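Local coordinates for protein-tyrosine-phosphatase (PDB 2Z72), which probably hydrolyses phosphotyrosine in proteins at low temperature, using a two-zinc centre of the calcineurin-like phosphoesterase kind, at residues E7-G10 with P11-I14; S211-W214 with I215-E218. All blocks are in the same frame, centred on the assembly; numbering follows the deposited sequence.

Contact 1 of 2, residues E7-G10 with P11-I14; sequences EFDG and PYVI
The polar part of this local contact is one short hydrogen bond: the phenol OH of Y12 donates to OD1 of D9, 2.6 Å away. The carboxylate oxygen lies at the edge of the tyrosine ring, in its plane, while the carboxylate itself stands nearly perpendicular to that ring, at 88°. The hydroxyl reaches OD1 on its syn side, 25° out of the carboxylate plane. Both first torsions serve the bond: D9 carries CG anti to its backbone N, and Y12 keeps its ring beside its own N (chi1 -63°), which turns the phenol back along the strand. OD2 of D9 takes a hydrogen bond from N123, so both oxygens of this buried acid have donors.

Residues 8-14 form an outer strand of a three-stranded antiparallel sheet, paired with strand 22-27, and the D9 and Y12 side chains both pack on Y166 and A169 of helix 166-172.

The backbone between them is unusual. A cis peptide joins G10 to P11, with their CA atoms 2.8 Å apart; proline accepts this geometry more readily than other residues. G10 has a strongly positive phi, a backbone shape that glycine takes easily. Its CA lies 4.1 Å from Y12 CD1, obliquely beside the ring.

Contact 2 of 2, residues S211-W214 with I215-E218; sequences SSEW and ISRE
The side chains of E213 and R217 run alongside one another in the same direction. E213 belongs to the short helix 212-216 and R217 follows it directly, about one turn further on, where the helix closes in a Schellman motif as E218 turns to positive phi (57°). The glutamate leaves the helix with CG anti to its backbone N and continues extended; the arginine is also extended from CG to NE. Their flat ends are tilted by 33°, and the guanidinium offers its NE edge. OE2 of E213 receives two donors: R217 NE at 2.8 Å, through the anti lone pair, and R217 NH2 at 3.0 Å, nearly along the C-O axis. Two bonds into one oxygen limit rotation of the guanidinium, and NH2 also forms a salt bridge with D243. N252 donates to the other oxygen, OE1, fixing the carboxylate from its second end.

W214, buried and largely apolar, has its CA–CB bond directed away from 215-218, and its indole meets F277 and H276 and packs on helix 221-231. I215 adds an apolar neighbour, its CG1 4.4 Å from W214 CD1. S212, small and polar on a partly exposed site, hydrogen-bonds E269 through OG.

Main-chain bonds hold the turn beneath these side chains: S216 N lies 3.2 Å from S212 O, and R217 N reaches E213 O at 3.0 Å.

Contact 1 comes first along the chain, on strand 8-14 near the N-terminus, and contact 2 follows about two hundred residues later, on helix 212-216 and the turn that ends it. They share no helix, strand or sheet and lie on opposite sides of the chain's centre, with contact centres 41 Å apart and nearest atoms about 30 Å apart. Contact 1 belongs to the small three-stranded antiparallel sheet packed against helix 166-172; contact 2 lies beside helices 221-231 and 243-249. H207, a zinc ligand, precedes helix 212-216 by only a few residues, so this chain passes quickly from the metal centre to contact 2.

Contact 1 of 2, residues E7-G10 with P11-I14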
# COMPACT_ATOMS: atom_id res chain seq x y z
N GLU A 7 -7.00 18.61 16.85
CA GLU A 7 -6.14 17.65 16.26
C GLU A 7 -4.64 17.98 16.21
O GLU A 7 -4.19 19.11 16.20
CB GLU A 7 -6.69 17.55 14.80
CG GLU A 7 -8.21 17.49 14.73
CD GLU A 7 -8.67 16.07 14.93
OE1 GLU A 7 -7.81 15.16 15.03
OE2 GLU A 7 -9.90 15.91 14.99
N PHE A 8 -3.89 16.90 16.09
CA PHE A 8 -2.49 16.91 15.69
C PHE A 8 -2.37 16.04 14.45
O PHE A 8 -2.85 14.91 14.51
CB PHE A 8 -1.59 16.38 16.80
CG PHE A 8 -1.55 17.27 18.03
CD1 PHE A 8 -2.59 17.25 18.94
CD2 PHE A 8 -0.49 18.13 18.28
CE1 PHE A 8 -2.55 18.04 20.04
CE2 PHE A 8 -0.42 18.92 19.43
CZ PHE A 8 -1.47 18.87 20.29
N ASP A 9 -1.76 16.55 13.40
CA ASP A 9 -1.72 15.82 12.13
C ASP A 9 -0.55 16.31 11.30
O ASP A 9 -0.22 17.50 11.33
CB ASP A 9 -3.01 16.01 11.38
CG ASP A 9 -3.11 15.30 10.04
OD1 ASP A 9 -3.76 15.89 9.17
OD2 ASP A 9 -2.56 14.18 9.92
N GLY A 10 0.03 15.44 10.54
CA GLY A 10 1.14 15.78 9.65
C GLY A 10 2.37 14.98 9.90
O GLY A 10 2.36 13.99 10.65
N PRO A 11 3.50 15.36 9.31
CA PRO A 11 3.62 16.53 8.47
C PRO A 11 3.19 16.29 7.03
O PRO A 11 3.15 15.15 6.55
CB PRO A 11 5.14 16.75 8.52
CG PRO A 11 5.74 15.38 8.63
CD PRO A 11 4.77 14.64 9.53
N TYR A 12 2.84 17.39 6.37
CA TYR A 12 2.64 17.46 4.94
C TYR A 12 3.87 18.19 4.38
O TYR A 12 4.08 19.35 4.68
CB TYR A 12 1.37 18.22 4.62
CG TYR A 12 0.12 17.55 5.17
CD1 TYR A 12 -0.37 17.82 6.44
CD2 TYR A 12 -0.57 16.59 4.42
CE1 TYR A 12 -1.51 17.20 6.92
CE2 TYR A 12 -1.67 15.99 4.90
CZ TYR A 12 -2.14 16.26 6.16
OH TYR A 12 -3.28 15.61 6.58
N VAL A 13 4.71 17.48 3.60
CA VAL A 13 5.98 17.99 3.17
C VAL A 13 5.95 18.32 1.69
O VAL A 13 5.53 17.53 0.87
CB VAL A 13 7.12 16.97 3.49
CG1 VAL A 13 8.43 17.44 2.89
CG2 VAL A 13 7.25 16.72 4.97
N ILE A 14 6.38 19.56 1.39
CA ILE A 14 6.55 20.03 0.01
C ILE A 14 7.99 19.86 -0.35
O ILE A 14 8.86 20.30 0.41
CB ILE A 14 6.21 21.56 -0.00
CG1 ILE A 14 4.82 21.80 0.54
CG2 ILE A 14 6.54 22.15 -1.34
CD1 ILE A 14 3.72 21.02 -0.08

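Contact 2 of 2, residues S211-W214 with I215-E218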
# COMPACT_ATOMS: atom_id res chain seq x y z
N SER A 211 -8.89 -9.77 -13.80
CA SER A 211 -10.01 -10.30 -14.56
C SER A 211 -9.55 -10.78 -15.93
O SER A 211 -8.46 -10.46 -16.40
CB SER A 211 -11.11 -9.28 -14.70
OG SER A 211 -10.62 -8.19 -15.51
N SER A 212 -10.40 -11.53 -16.60
CA SER A 212 -10.07 -12.08 -17.92
C SER A 212 -9.89 -10.99 -18.94
O SER A 212 -9.20 -11.16 -19.97
CB SER A 212 -11.17 -13.07 -18.32
OG SER A 212 -10.94 -14.27 -17.55
N GLU A 213 -10.46 -9.81 -18.70
CA GLU A 213 -10.25 -8.64 -19.62
C GLU A 213 -8.79 -8.26 -19.73
O GLU A 213 -8.39 -7.74 -20.78
CB GLU A 213 -11.13 -7.46 -19.17
CG GLU A 213 -11.04 -6.20 -20.01
CD GLU A 213 -12.10 -5.17 -19.76
OE1 GLU A 213 -12.90 -5.42 -18.85
OE2 GLU A 213 -12.00 -4.08 -20.43
N TRP A 214 -7.98 -8.48 -18.69
CA TRP A 214 -6.54 -8.26 -18.80
C TRP A 214 -5.95 -9.00 -20.02
O TRP A 214 -5.11 -8.53 -20.74
CB TRP A 214 -5.87 -8.73 -17.48
CG TRP A 214 -4.35 -8.71 -17.54
CD1 TRP A 214 -3.47 -9.64 -18.07
CD2 TRP A 214 -3.52 -7.67 -17.00
NE1 TRP A 214 -2.18 -9.27 -17.92
CE2 TRP A 214 -2.18 -8.05 -17.26
CE3 TRP A 214 -3.77 -6.45 -16.33
CZ2 TRP A 214 -1.14 -7.27 -16.88
CZ3 TRP A 214 -2.69 -5.70 -15.96
CH2 TRP A 214 -1.38 -6.07 -16.21
N ILE A 215 -6.36 -10.27 -20.12
CA ILE A 215 -5.85 -11.18 -21.16
C ILE A 215 -6.27 -10.77 -22.54
O ILE A 215 -5.51 -10.71 -23.48
CB ILE A 215 -6.30 -12.64 -20.84
CG1 ILE A 215 -5.80 -13.12 -19.47
CG2 ILE A 215 -5.90 -13.53 -21.97
CD1 ILE A 215 -6.21 -14.50 -19.03
N SER A 216 -7.55 -10.38 -22.61
CA SER A 216 -8.05 -9.99 -23.94
C SER A 216 -7.42 -8.68 -24.41
O SER A 216 -7.24 -8.52 -25.63
CB SER A 216 -9.55 -9.95 -24.05
OG SER A 216 -10.07 -9.06 -23.11
N ARG A 217 -7.06 -7.78 -23.49
CA ARG A 217 -6.35 -6.55 -23.81
C ARG A 217 -4.84 -6.72 -23.99
O ARG A 217 -4.19 -5.75 -24.31
CB ARG A 217 -6.62 -5.50 -22.73
CG ARG A 217 -8.11 -5.06 -22.78
CD ARG A 217 -8.30 -3.88 -21.85
NE ARG A 217 -9.72 -3.46 -21.93
CZ ARG A 217 -10.19 -2.64 -22.85
NH1 ARG A 217 -9.43 -2.09 -23.78
NH2 ARG A 217 -11.48 -2.34 -22.84
N GLU A 218 -4.33 -7.94 -23.80
CA GLU A 218 -2.96 -8.28 -24.06
C GLU A 218 -2.08 -7.35 -23.23
O GLU A 218 -1.03 -6.90 -23.69
CB GLU A 218 -2.62 -8.11 -25.54
CG GLU A 218 -3.50 -8.93 -26.48
CD GLU A 218 -3.05 -8.91 -27.93
OE1 GLU A 218 -3.19 -9.96 -28.61
OE2 GLU A 218 -2.55 -7.87 -28.41